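Local coordinates for peptide-binding protein (Photobacterium damsela subsp. piscicida, PDB 6SQX) that cleaves the peptidoglycan of potentially competing bacteria as a secreted NlpC/P60 endopeptidase, probably acting as a cysteine peptidase, at residues 231-242 with 282-292; 64-74 with 183-191. All blocks are in the same frame, centred on the assembly; numbering follows the deposited sequence.

Contact 1 of 2, residues 231-242 with 282-292; sequences LVTPTVRKQDLP and VNSKNLKFTTW
Lys288 meets Gln239 by its backbone: its N-H gives a 2.8 Å hydrogen bond to Gln239 OE1, in the plane of the side-chain carbonyl and on a lone pair, while Gln239 NE2 returns one of 3.0 Å to Lys288 O. The amide is gripped at both ends, which fixes its orientation. Thr235 N also donates to Lys288 O, from the opposite face of that carbonyl. The lysine chain bends at chi2 (115°), bringing CD to 3.5 Å from Gln239 OE1; beyond it, NZ binds two waters that lead back to Lys238 O, Asn286 O and Gln239 OE1. Trp292 closes the other end with a nearly straight N-H bond of 2.8 Å to Leu231 O. Its indole lies alongside Leu231 and takes Thr233 CG2 in plane at its edge. Pro242 sets CD 3.6 Å from Val282 CG1, and beside it Leu241 CD2 meets Leu287 CD1 at 3.7 Å, the two leucines crossing at about a right angle. Strand 289-291 is the edge of a five-stranded antiparallel sheet and pairs with 230-234, whose far side is taken by 259-262. Residues 238-240 join 252-254 instead, and Trp292 NE1 bonds Ser333 O in helix 326-334.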
loop_
_atom_site.group_PDB
_atom_site.type_symbol
_atom_site.label_atom_id
_atom_site.label_comp_id
_atom_site.label_asym_id
_atom_site.label_seq_id
_atom_site.Cartn_x
_atom_site.Cartn_y
_atom_site.Cartn_z
ATOM N N LEU A 231 -0.335 -21.046 8.119
ATOM C CA LEU A 231 -0.549 -20.042 7.087
ATOM C C LEU A 231 0.691 -19.919 6.202
ATOM O O LEU A 231 1.834 -20.094 6.666
ATOM C CB LEU A 231 -0.856 -18.679 7.726
ATOM C CG LEU A 231 -2.131 -18.653 8.570
ATOM C CD1 LEU A 231 -2.248 -17.292 9.285
ATOM C CD2 LEU A 231 -3.386 -18.894 7.711
ATOM N N VAL A 232 0.452 -19.614 4.922
ATOM C CA VAL A 232 1.528 -19.450 3.965
ATOM C C VAL A 232 1.339 -18.128 3.239
ATOM O O VAL A 232 0.264 -17.519 3.244
ATOM C CB VAL A 232 1.635 -20.610 2.938
ATOM C CG1 VAL A 232 2.017 -21.920 3.616
ATOM C CG2 VAL A 232 0.337 -20.734 2.119
ATOM N N THR A 233 2.391 -17.709 2.542
ATOM C CA THR A 233 2.369 -16.455 1.812
ATOM C C THR A 233 3.191 -16.654 0.543
ATOM O O THR A 233 4.171 -17.418 0.558
ATOM C CB THR A 233 2.899 -15.295 2.698
ATOM O OG1 THR A 233 2.587 -14.023 2.123
ATOM C CG2 THR A 233 4.415 -15.435 2.999
ATOM N N PRO A 234 2.811 -16.020 -0.563
ATOM C CA PRO A 234 3.529 -16.307 -1.821
ATOM C C PRO A 234 4.942 -15.761 -1.786
ATOM O O PRO A 234 5.226 -14.736 -1.159
ATOM C CB PRO A 234 2.713 -15.560 -2.877
ATOM C CG PRO A 234 1.263 -15.477 -2.287
ATOM C CD PRO A 234 1.566 -15.243 -0.783
ATOM N N THR A 235 5.814 -16.394 -2.566
ATOM C CA THR A 235 7.209 -15.962 -2.646
ATOM C C THR A 235 7.545 -15.223 -3.936
ATOM O O THR A 235 8.709 -14.832 -4.109
ATOM C CB THR A 235 8.160 -17.144 -2.443
ATOM O OG1 THR A 235 7.846 -18.128 -3.421
ATOM C CG2 THR A 235 7.954 -17.745 -1.045
ATOM N N VAL A 236 6.570 -15.017 -4.834
ATOM C CA VAL A 236 6.725 -14.207 -6.041
ATOM C C VAL A 236 5.521 -13.270 -6.130
ATOM O O VAL A 236 4.505 -13.469 -5.447
ATOM C CB VAL A 236 6.822 -15.072 -7.325
ATOM C CG1 VAL A 236 8.069 -16.005 -7.292
ATOM C CG2 VAL A 236 5.526 -15.881 -7.564
ATOM N N ARG A 237 5.634 -12.232 -6.971
ATOM C CA ARG A 237 4.606 -11.186 -6.954
ATOM C C ARG A 237 3.263 -11.721 -7.445
ATOM O O ARG A 237 2.226 -11.508 -6.805
ATOM C CB ARG A 237 5.040 -9.928 -7.722
ATOM C CG ARG A 237 3.974 -8.815 -7.609
ATOM C CD ARG A 237 4.465 -7.445 -7.996
ATOM N NE ARG A 237 4.742 -7.258 -9.421
ATOM C CZ ARG A 237 3.941 -6.626 -10.293
ATOM N NH1 ARG A 237 4.344 -6.433 -11.549
ATOM N NH2 ARG A 237 2.738 -6.184 -9.947
ATOM N N LYS A 238 3.237 -12.368 -8.615
ATOM C CA LYS A 238 1.998 -12.881 -9.190
ATOM C C LYS A 238 2.205 -14.299 -9.675
ATOM O O LYS A 238 3.262 -14.614 -10.218
ATOM C CB LYS A 238 1.567 -12.092 -10.421
ATOM C CG LYS A 238 1.087 -10.628 -10.083
ATOM C CD LYS A 238 0.826 -9.890 -11.344
ATOM C CE LYS A 238 0.506 -8.441 -11.096
ATOM N NZ LYS A 238 -0.950 -8.243 -10.750
ATOM N N GLN A 239 1.185 -15.140 -9.520
ATOM C CA GLN A 239 1.247 -16.465 -10.124
ATOM C C GLN A 239 -0.183 -16.917 -10.398
ATOM O O GLN A 239 -1.133 -16.425 -9.786
ATOM C CB GLN A 239 2.003 -17.435 -9.228
ATOM C CG GLN A 239 1.322 -17.699 -7.952
ATOM C CD GLN A 239 2.309 -18.391 -6.978
ATOM O OE1 GLN A 239 2.658 -19.557 -7.161
ATOM N NE2 GLN A 239 2.778 -17.664 -5.959
ATOM N N ASP A 240 -0.343 -17.841 -11.353
ATOM C CA ASP A 240 -1.664 -18.319 -11.753
ATOM C C ASP A 240 -2.070 -19.545 -10.937
ATOM O O ASP A 240 -1.283 -20.489 -10.786
ATOM C CB ASP A 240 -1.608 -18.713 -13.226
ATOM C CG ASP A 240 -1.279 -17.537 -14.105
ATOM O OD1 ASP A 240 -1.834 -16.455 -13.839
ATOM O OD2 ASP A 240 -0.441 -17.656 -15.058
ATOM N N LEU A 241 -3.318 -19.559 -10.440
ATOM C CA LEU A 241 -3.815 -20.749 -9.746
ATOM C C LEU A 241 -4.354 -21.749 -10.773
ATOM O O LEU A 241 -4.767 -21.343 -11.864
ATOM C CB LEU A 241 -4.889 -20.366 -8.732
ATOM C CG LEU A 241 -4.302 -19.522 -7.607
ATOM C CD1 LEU A 241 -5.365 -19.146 -6.576
ATOM C CD2 LEU A 241 -3.125 -20.198 -6.894
ATOM N N PRO A 242 -4.274 -23.060 -10.492
ATOM C CA PRO A 242 -4.697 -24.062 -11.480
ATOM C C PRO A 242 -6.134 -23.849 -11.900
ATOM O O PRO A 242 -6.992 -23.479 -11.087
ATOM C CB PRO A 242 -4.565 -25.382 -10.723
ATOM C CG PRO A 242 -3.569 -25.150 -9.729
ATOM C CD PRO A 242 -3.596 -23.683 -9.353
ATOM N N VAL A 282 -6.635 -26.033 -3.268
ATOM C CA VAL A 282 -6.077 -25.793 -4.596
ATOM C C VAL A 282 -4.981 -26.812 -4.873
ATOM O O VAL A 282 -4.148 -27.086 -4.008
ATOM C CB VAL A 282 -5.498 -24.362 -4.651
ATOM C CG1 VAL A 282 -4.953 -24.031 -6.034
ATOM C CG2 VAL A 282 -6.547 -23.330 -4.229
ATOM N N ASN A 283 -4.963 -27.372 -6.077
ATOM C CA ASN A 283 -3.811 -28.200 -6.470
ATOM C C ASN A 283 -2.563 -27.321 -6.523
ATOM O O ASN A 283 -2.488 -26.381 -7.321
ATOM C CB ASN A 283 -4.075 -28.857 -7.819
ATOM C CG ASN A 283 -4.996 -30.082 -7.702
ATOM O OD1 ASN A 283 -4.922 -30.843 -6.725
ATOM N ND2 ASN A 283 -5.875 -30.266 -8.688
ATOM N N SER A 284 -1.591 -27.588 -5.654
ATOM C CA SER A 284 -0.520 -26.637 -5.379
ATOM C C SER A 284 0.850 -27.088 -5.870
ATOM O O SER A 284 1.856 -26.456 -5.516
ATOM C CB SER A 284 -0.475 -26.321 -3.883
ATOM O OG SER A 284 -1.732 -25.798 -3.458
ATOM N N LYS A 285 0.921 -28.163 -6.669
ATOM C CA LYS A 285 2.220 -28.707 -7.064
ATOM C C LYS A 285 3.170 -27.639 -7.622
ATOM O O LYS A 285 4.363 -27.628 -7.291
ATOM C CB LYS A 285 2.042 -29.877 -8.039
ATOM C CG LYS A 285 1.436 -29.503 -9.392
ATOM C CD LYS A 285 -0.090 -29.427 -9.345
ATOM C CE LYS A 285 -0.660 -28.834 -10.632
ATOM N NZ LYS A 285 -2.153 -28.747 -10.602
ATOM N N ASN A 286 2.667 -26.722 -8.446
ATOM C CA ASN A 286 3.531 -25.753 -9.110
ATOM C C ASN A 286 3.513 -24.375 -8.465
ATOM O O ASN A 286 4.013 -23.422 -9.067
ATOM C CB ASN A 286 3.148 -25.616 -10.581
ATOM C CG ASN A 286 3.345 -26.893 -11.346
ATOM O OD1 ASN A 286 4.434 -27.481 -11.327
ATOM N ND2 ASN A 286 2.285 -27.351 -12.018
ATOM N N LEU A 287 2.949 -24.247 -7.269
ATOM C CA LEU A 287 2.796 -22.932 -6.661
ATOM C C LEU A 287 4.027 -22.574 -5.833
ATOM O O LEU A 287 4.752 -23.448 -5.348
ATOM C CB LEU A 287 1.539 -22.862 -5.790
ATOM C CG LEU A 287 0.237 -23.063 -6.559
ATOM C CD1 LEU A 287 -0.963 -22.890 -5.620
ATOM C CD2 LEU A 287 0.124 -22.148 -7.798
ATOM N N LYS A 288 4.250 -21.262 -5.669
ATOM C CA LYS A 288 5.439 -20.728 -4.998
ATOM C C LYS A 288 4.988 -19.969 -3.744
ATOM O O LYS A 288 4.477 -18.835 -3.820
ATOM C CB LYS A 288 6.241 -19.821 -5.919
ATOM C CG LYS A 288 6.686 -20.466 -7.266
ATOM C CD LYS A 288 5.940 -19.677 -8.391
ATOM C CE LYS A 288 6.367 -19.932 -9.835
ATOM N NZ LYS A 288 5.443 -19.193 -10.798
ATOM N N PHE A 289 5.171 -20.605 -2.588
ATOM C CA PHE A 289 4.780 -20.005 -1.322
ATOM C C PHE A 289 5.640 -20.584 -0.219
ATOM O O PHE A 289 6.363 -21.566 -0.423
ATOM C CB PHE A 289 3.267 -20.142 -1.008
ATOM C CG PHE A 289 2.738 -21.564 -0.989
ATOM C CD1 PHE A 289 2.986 -22.410 0.091
ATOM C CD2 PHE A 289 1.952 -22.029 -2.038
ATOM C CE1 PHE A 289 2.481 -23.728 0.111
ATOM C CE2 PHE A 289 1.440 -23.328 -2.036
ATOM C CZ PHE A 289 1.690 -24.178 -0.955
ATOM N N THR A 290 5.556 -19.966 0.956
ATOM C CA THR A 290 6.336 -20.395 2.102
ATOM C C THR A 290 5.555 -20.122 3.383
ATOM O O THR A 290 4.669 -19.276 3.409
ATOM C CB THR A 290 7.722 -19.722 2.125
ATOM O OG1 THR A 290 8.607 -20.444 2.993
ATOM C CG2 THR A 290 7.599 -18.315 2.627
ATOM N N THR A 291 5.912 -20.835 4.450
ATOM C CA THR A 291 5.223 -20.617 5.717
ATOM C C THR A 291 5.347 -19.162 6.149
ATOM O O THR A 291 6.429 -18.566 6.094
ATOM C CB THR A 291 5.789 -21.543 6.807
ATOM O OG1 THR A 291 5.583 -22.914 6.432
ATOM C CG2 THR A 291 5.118 -21.276 8.166
ATOM N N TRP A 292 4.232 -18.592 6.586
ATOM C CA TRP A 292 4.147 -17.206 7.013
ATOM C C TRP A 292 4.174 -17.151 8.540
ATOM O O TRP A 292 3.619 -18.039 9.192
ATOM C CB TRP A 292 2.832 -16.619 6.489
ATOM C CG TRP A 292 2.631 -15.197 6.886
ATOM C CD1 TRP A 292 2.994 -14.087 6.177
ATOM C CD2 TRP A 292 1.997 -14.728 8.081
ATOM N NE1 TRP A 292 2.670 -12.948 6.882
ATOM C CE2 TRP A 292 2.052 -13.323 8.054
ATOM C CE3 TRP A 292 1.424 -15.367 9.185
ATOM C CZ2 TRP A 292 1.504 -12.534 9.075
ATOM C CZ3 TRP A 292 0.923 -14.584 10.221
ATOM C CH2 TRP A 292 0.961 -13.184 10.151
HETATM O O HOH W 1 1.772 -20.151 9.925
HETATM O O HOH W 2 4.906 -16.468 -11.387
HETATM O O HOH W 3 3.416 -20.647 -9.702
#

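Contact 2 of 2, residues 64-74 with 183-191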
loop_
_atom_site.group_PDB
_atom_site.type_symbol
_atom_site.label_atom_id
_atom_site.label_comp_id
_atom_site.label_asym_id
_atom_site.label_seq_id
_atom_site.Cartn_x
_atom_site.Cartn_y
_atom_site.Cartn_z
ATOM N N TYR A 64 -4.212 -6.936 11.952
ATOM C CA TYR A 64 -4.695 -7.612 10.748
ATOM C C TYR A 64 -6.046 -8.286 10.983
ATOM O O TYR A 64 -6.909 -8.288 10.089
ATOM C CB TYR A 64 -3.671 -8.658 10.320
ATOM C CG TYR A 64 -3.947 -9.347 9.011
ATOM C CD1 TYR A 64 -3.799 -8.665 7.805
ATOM C CD2 TYR A 64 -4.279 -10.704 8.970
ATOM C CE1 TYR A 64 -3.986 -9.319 6.575
ATOM C CE2 TYR A 64 -4.475 -11.344 7.762
ATOM C CZ TYR A 64 -4.351 -10.632 6.580
ATOM O OH TYR A 64 -4.512 -11.265 5.352
ATOM N N TYR A 65 -6.252 -8.846 12.179
ATOM C CA TYR A 65 -7.517 -9.502 12.525
ATOM C C TYR A 65 -8.485 -8.602 13.283
ATOM O O TYR A 65 -9.503 -9.097 13.783
ATOM C CB TYR A 65 -7.260 -10.798 13.322
ATOM C CG TYR A 65 -6.540 -11.845 12.481
ATOM C CD1 TYR A 65 -7.214 -12.545 11.480
ATOM C CD2 TYR A 65 -5.190 -12.130 12.693
ATOM C CE1 TYR A 65 -6.555 -13.516 10.705
ATOM C CE2 TYR A 65 -4.538 -13.077 11.913
ATOM C CZ TYR A 65 -5.228 -13.773 10.939
ATOM O OH TYR A 65 -4.551 -14.742 10.169
ATOM N N PHE A 66 -8.227 -7.295 13.314
ATOM C CA PHE A 66 -9.064 -6.398 14.110
ATOM C C PHE A 66 -10.520 -6.467 13.685
ATOM O O PHE A 66 -11.422 -6.368 14.534
ATOM C CB PHE A 66 -8.549 -4.973 13.936
ATOM C CG PHE A 66 -9.332 -3.965 14.708
ATOM C CD1 PHE A 66 -9.265 -3.918 16.096
ATOM C CD2 PHE A 66 -10.121 -3.039 14.047
ATOM C CE1 PHE A 66 -9.985 -2.942 16.806
ATOM C CE2 PHE A 66 -10.839 -2.053 14.745
ATOM C CZ PHE A 66 -10.771 -2.034 16.132
ATOM N N GLN A 67 -10.797 -6.632 12.389
ATOM C CA GLN A 67 -12.203 -6.651 11.965
ATOM C C GLN A 67 -12.939 -7.896 12.434
ATOM O O GLN A 67 -14.165 -7.944 12.329
ATOM C CB GLN A 67 -12.330 -6.533 10.433
ATOM C CG GLN A 67 -11.694 -5.275 9.863
ATOM C CD GLN A 67 -12.235 -3.987 10.447
ATOM O OE1 GLN A 67 -13.346 -3.923 10.985
ATOM N NE2 GLN A 67 -11.467 -2.940 10.284
ATOM N N TRP A 68 -12.220 -8.921 12.882
ATOM C CA TRP A 68 -12.837 -10.123 13.418
ATOM C C TRP A 68 -12.902 -10.076 14.927
ATOM O O TRP A 68 -13.359 -11.038 15.556
ATOM C CB TRP A 68 -12.080 -11.374 12.952
ATOM C CG TRP A 68 -12.265 -11.731 11.524
ATOM C CD1 TRP A 68 -13.034 -11.077 10.589
ATOM C CD2 TRP A 68 -11.616 -12.810 10.826
ATOM N NE1 TRP A 68 -12.934 -11.723 9.354
ATOM C CE2 TRP A 68 -12.072 -12.777 9.485
ATOM C CE3 TRP A 68 -10.719 -13.814 11.213
ATOM C CZ2 TRP A 68 -11.639 -13.706 8.527
ATOM C CZ3 TRP A 68 -10.315 -14.745 10.261
ATOM C CH2 TRP A 68 -10.756 -14.670 8.934
ATOM N N SER A 69 -12.521 -8.941 15.516
ATOM C CA SER A 69 -12.438 -8.835 16.967
ATOM C C SER A 69 -13.709 -8.247 17.568
ATOM O O SER A 69 -14.510 -7.606 16.901
ATOM C CB SER A 69 -11.228 -7.997 17.390
ATOM O OG SER A 69 -11.491 -6.607 17.332
ATOM N N ASP A 70 -13.877 -8.481 18.859
ATOM C CA ASP A 70 -15.058 -7.951 19.511
ATOM C C ASP A 70 -15.013 -6.433 19.607
ATOM O O ASP A 70 -16.059 -5.818 19.844
ATOM C CB ASP A 70 -15.218 -8.568 20.910
ATOM C CG ASP A 70 -15.674 -10.019 20.871
ATOM O OD1 ASP A 70 -16.067 -10.483 19.768
ATOM O OD2 ASP A 70 -15.662 -10.682 21.946
ATOM N N ASP A 71 -13.828 -5.827 19.429
ATOM C CA ASP A 71 -13.630 -4.383 19.561
ATOM C C ASP A 71 -14.162 -3.598 18.362
ATOM O O ASP A 71 -14.484 -2.411 18.496
ATOM C CB ASP A 71 -12.131 -4.079 19.714
ATOM C CG ASP A 71 -11.534 -4.650 20.994
ATOM O OD1 ASP A 71 -12.223 -4.628 22.042
ATOM O OD2 ASP A 71 -10.374 -5.134 20.951
ATOM N N ALA A 72 -14.239 -4.214 17.196
ATOM C CA ALA A 72 -14.592 -3.516 15.973
ATOM C C ALA A 72 -16.112 -3.409 15.828
ATOM O O ALA A 72 -16.871 -4.253 16.330
ATOM C CB ALA A 72 -14.028 -4.311 14.788
ATOM N N ASN A 73 -16.551 -2.365 15.131
ATOM C CA ASN A 73 -17.976 -2.166 14.892
ATOM C C ASN A 73 -18.183 -1.534 13.522
ATOM O O ASN A 73 -17.226 -1.108 12.859
ATOM C CB ASN A 73 -18.658 -1.354 16.026
ATOM C CG ASN A 73 -18.191 0.089 16.074
ATOM O OD1 ASN A 73 -18.328 0.827 15.099
ATOM N ND2 ASN A 73 -17.637 0.506 17.218
ATOM N N GLN A 74 -19.447 -1.470 13.090
ATOM C CA GLN A 74 -19.751 -1.024 11.735
ATOM C C GLN A 74 -19.774 0.491 11.578
ATOM O O GLN A 74 -19.898 0.977 10.441
ATOM C CB GLN A 74 -21.089 -1.585 11.252
ATOM C CG GLN A 74 -21.113 -3.091 10.992
ATOM C CD GLN A 74 -22.501 -3.539 10.670
ATOM O OE1 GLN A 74 -23.433 -3.288 11.454
ATOM N NE2 GLN A 74 -22.686 -4.161 9.514
ATOM N N THR A 183 -7.037 -11.559 -1.825
ATOM C CA THR A 183 -7.836 -12.688 -1.375
ATOM C C THR A 183 -7.305 -13.170 -0.036
ATOM O O THR A 183 -6.093 -13.330 0.150
ATOM C CB THR A 183 -7.664 -13.813 -2.415
ATOM O OG1 THR A 183 -8.215 -13.378 -3.656
ATOM C CG2 THR A 183 -8.366 -15.107 -1.949
ATOM N N GLY A 184 -8.225 -13.416 0.907
ATOM C CA GLY A 184 -7.864 -13.859 2.246
ATOM C C GLY A 184 -7.924 -12.770 3.308
ATOM O O GLY A 184 -7.807 -13.103 4.503
ATOM N N THR A 185 -8.054 -11.487 2.908
ATOM C CA THR A 185 -7.958 -10.396 3.893
ATOM C C THR A 185 -9.177 -10.404 4.815
ATOM O O THR A 185 -10.305 -10.348 4.319
ATOM C CB THR A 185 -7.897 -9.036 3.184
ATOM O OG1 THR A 185 -6.758 -8.985 2.297
ATOM C CG2 THR A 185 -7.713 -7.934 4.199
ATOM N N PRO A 186 -8.987 -10.444 6.141
ATOM C CA PRO A 186 -10.125 -10.295 7.073
ATOM C C PRO A 186 -10.716 -8.886 6.988
ATOM O O PRO A 186 -9.993 -7.880 7.019
ATOM C CB PRO A 186 -9.486 -10.536 8.452
ATOM C CG PRO A 186 -8.253 -11.330 8.194
ATOM C CD PRO A 186 -7.734 -10.706 6.879
ATOM N N ILE A 187 -12.041 -8.813 6.863
ATOM C CA ILE A 187 -12.734 -7.537 6.701
ATOM C C ILE A 187 -14.006 -7.533 7.539
ATOM O O ILE A 187 -14.408 -8.537 8.121
ATOM C CB ILE A 187 -13.074 -7.222 5.221
ATOM C CG1 ILE A 187 -13.954 -8.369 4.670
ATOM C CG2 ILE A 187 -11.777 -7.050 4.407
ATOM C CD1 ILE A 187 -14.451 -8.173 3.273
ATOM N N MET A 188 -14.645 -6.378 7.569
ATOM C CA MET A 188 -15.996 -6.273 8.075
ATOM C C MET A 188 -16.862 -5.687 6.977
ATOM O O MET A 188 -16.443 -4.742 6.296
ATOM C CB MET A 188 -16.013 -5.311 9.251
ATOM C CG MET A 188 -17.412 -5.101 9.868
ATOM S SD MET A 188 -17.460 -4.138 11.397
ATOM C CE MET A 188 -16.764 -5.341 12.563
ATOM N N LEU A 189 -18.061 -6.269 6.805
ATOM C CA LEU A 189 -19.040 -5.805 5.833
ATOM C C LEU A 189 -19.916 -4.749 6.504
ATOM O O LEU A 189 -20.437 -4.979 7.608
ATOM C CB LEU A 189 -19.891 -6.985 5.349
ATOM C CG LEU A 189 -19.099 -8.203 4.829
ATOM C CD1 LEU A 189 -20.100 -9.202 4.262
ATOM C CD2 LEU A 189 -17.998 -7.878 3.822
ATOM N N ILE A 190 -20.093 -3.590 5.862
ATOM C CA ILE A 190 -20.756 -2.448 6.488
ATOM C C ILE A 190 -22.122 -2.172 5.873
ATOM O O ILE A 190 -23.124 -2.051 6.591
ATOM C CB ILE A 190 -19.864 -1.190 6.430
ATOM C CG1 ILE A 190 -18.514 -1.436 7.097
ATOM C CG2 ILE A 190 -20.585 0.022 7.085
ATOM C CD1 ILE A 190 -17.438 -0.470 6.575
ATOM N N HIS A 191 -22.187 -2.049 4.547
ATOM C CA HIS A 191 -23.358 -1.472 3.902
ATOM C C HIS A 191 -23.348 -1.908 2.448
ATOM O O HIS A 191 -22.282 -2.017 1.843
ATOM C CB HIS A 191 -23.252 0.060 4.015
ATOM C CG HIS A 191 -24.487 0.801 3.598
ATOM N ND1 HIS A 191 -25.604 0.892 4.399
ATOM C CD2 HIS A 191 -24.773 1.501 2.470
ATOM C CE1 HIS A 191 -26.530 1.598 3.781
ATOM N NE2 HIS A 191 -26.052 1.994 2.614
HETATM O O HOH W 4 -5.349 -13.664 5.593
HETATM O O HOH W 5 -9.256 -7.262 9.930
HETATM O O HOH W 6 -7.505 -6.911 7.766
#
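Pro186 packs against three aromatic rings at and just beyond the C-terminal end of helix 50-64. Its CD lies over a face of Tyr64, 3.8 Å from the ring centroid, and CB over the five-membered ring of Trp68, likewise at 3.8 Å, both CH-pi contacts; CG reaches obliquely to Tyr65. Trp68 NE1 donates to Gly143 O, which ties the indole to strand 142-145. Waters back this patch: one joins Tyr64 OH to Gly184 O, and two more lie between the carbonyls of Tyr64 and Pro186.

Met188 is the side chain to trace outward. Its CB sits 3.5 Å from Gln67 OE1, an oxygen already bonded to Lys202 NZ. The chain then runs straight, with CG anti to the backbone N (chi1 179°) and chi2 also extended, and carries SD to 3.4 Å from Asn73 O. A bend at chi3 (-73°) turns CE back to Ala72 CB, 3.7 Å away, and to Gln67 O. Gln74 crosses the sulfur at about a right angle, its CG against SD, and its extended chain delivers NE2 to Leu189 O in a straight bond of 3.1 Å (172° at the hydrogen), on a lone pair; Ile134 O takes a second bond from NE2. Gln74 O is buried here without a partner in the model.

Strand 186-192 is the middle strand of the five-stranded antiparallel sheet of the SH3 domain, with a classic bulge at Ile190 and His191 opposite Leu200. The loop after helix 50-64 covers this strand, a packing of N-terminal region on SH3 barrel.

How the contacts relate
Contact 2 is largely buried, with no fully exposed touching residue, whereas contact 1 is only partly buried, with Lys288 and others exposed. Each includes a strand of an antiparallel five-stranded sheet, and the two sheets share one strand order, consistent with two related SH3-like units. In contact 1 both partners supply strands, and all six direct hydrogen bonds involve the backbone, two of them through the Gln239 amide, with apolar packing alongside. In contact 2 a loop lies on a middle strand, so apolar packing of proline, methionine and aromatic rings dominates and only one direct hydrogen bond crosses. The two meet where Leu231 CD1 packs 3.5 Å from Tyr65 OH, whose polar partner is Trp226.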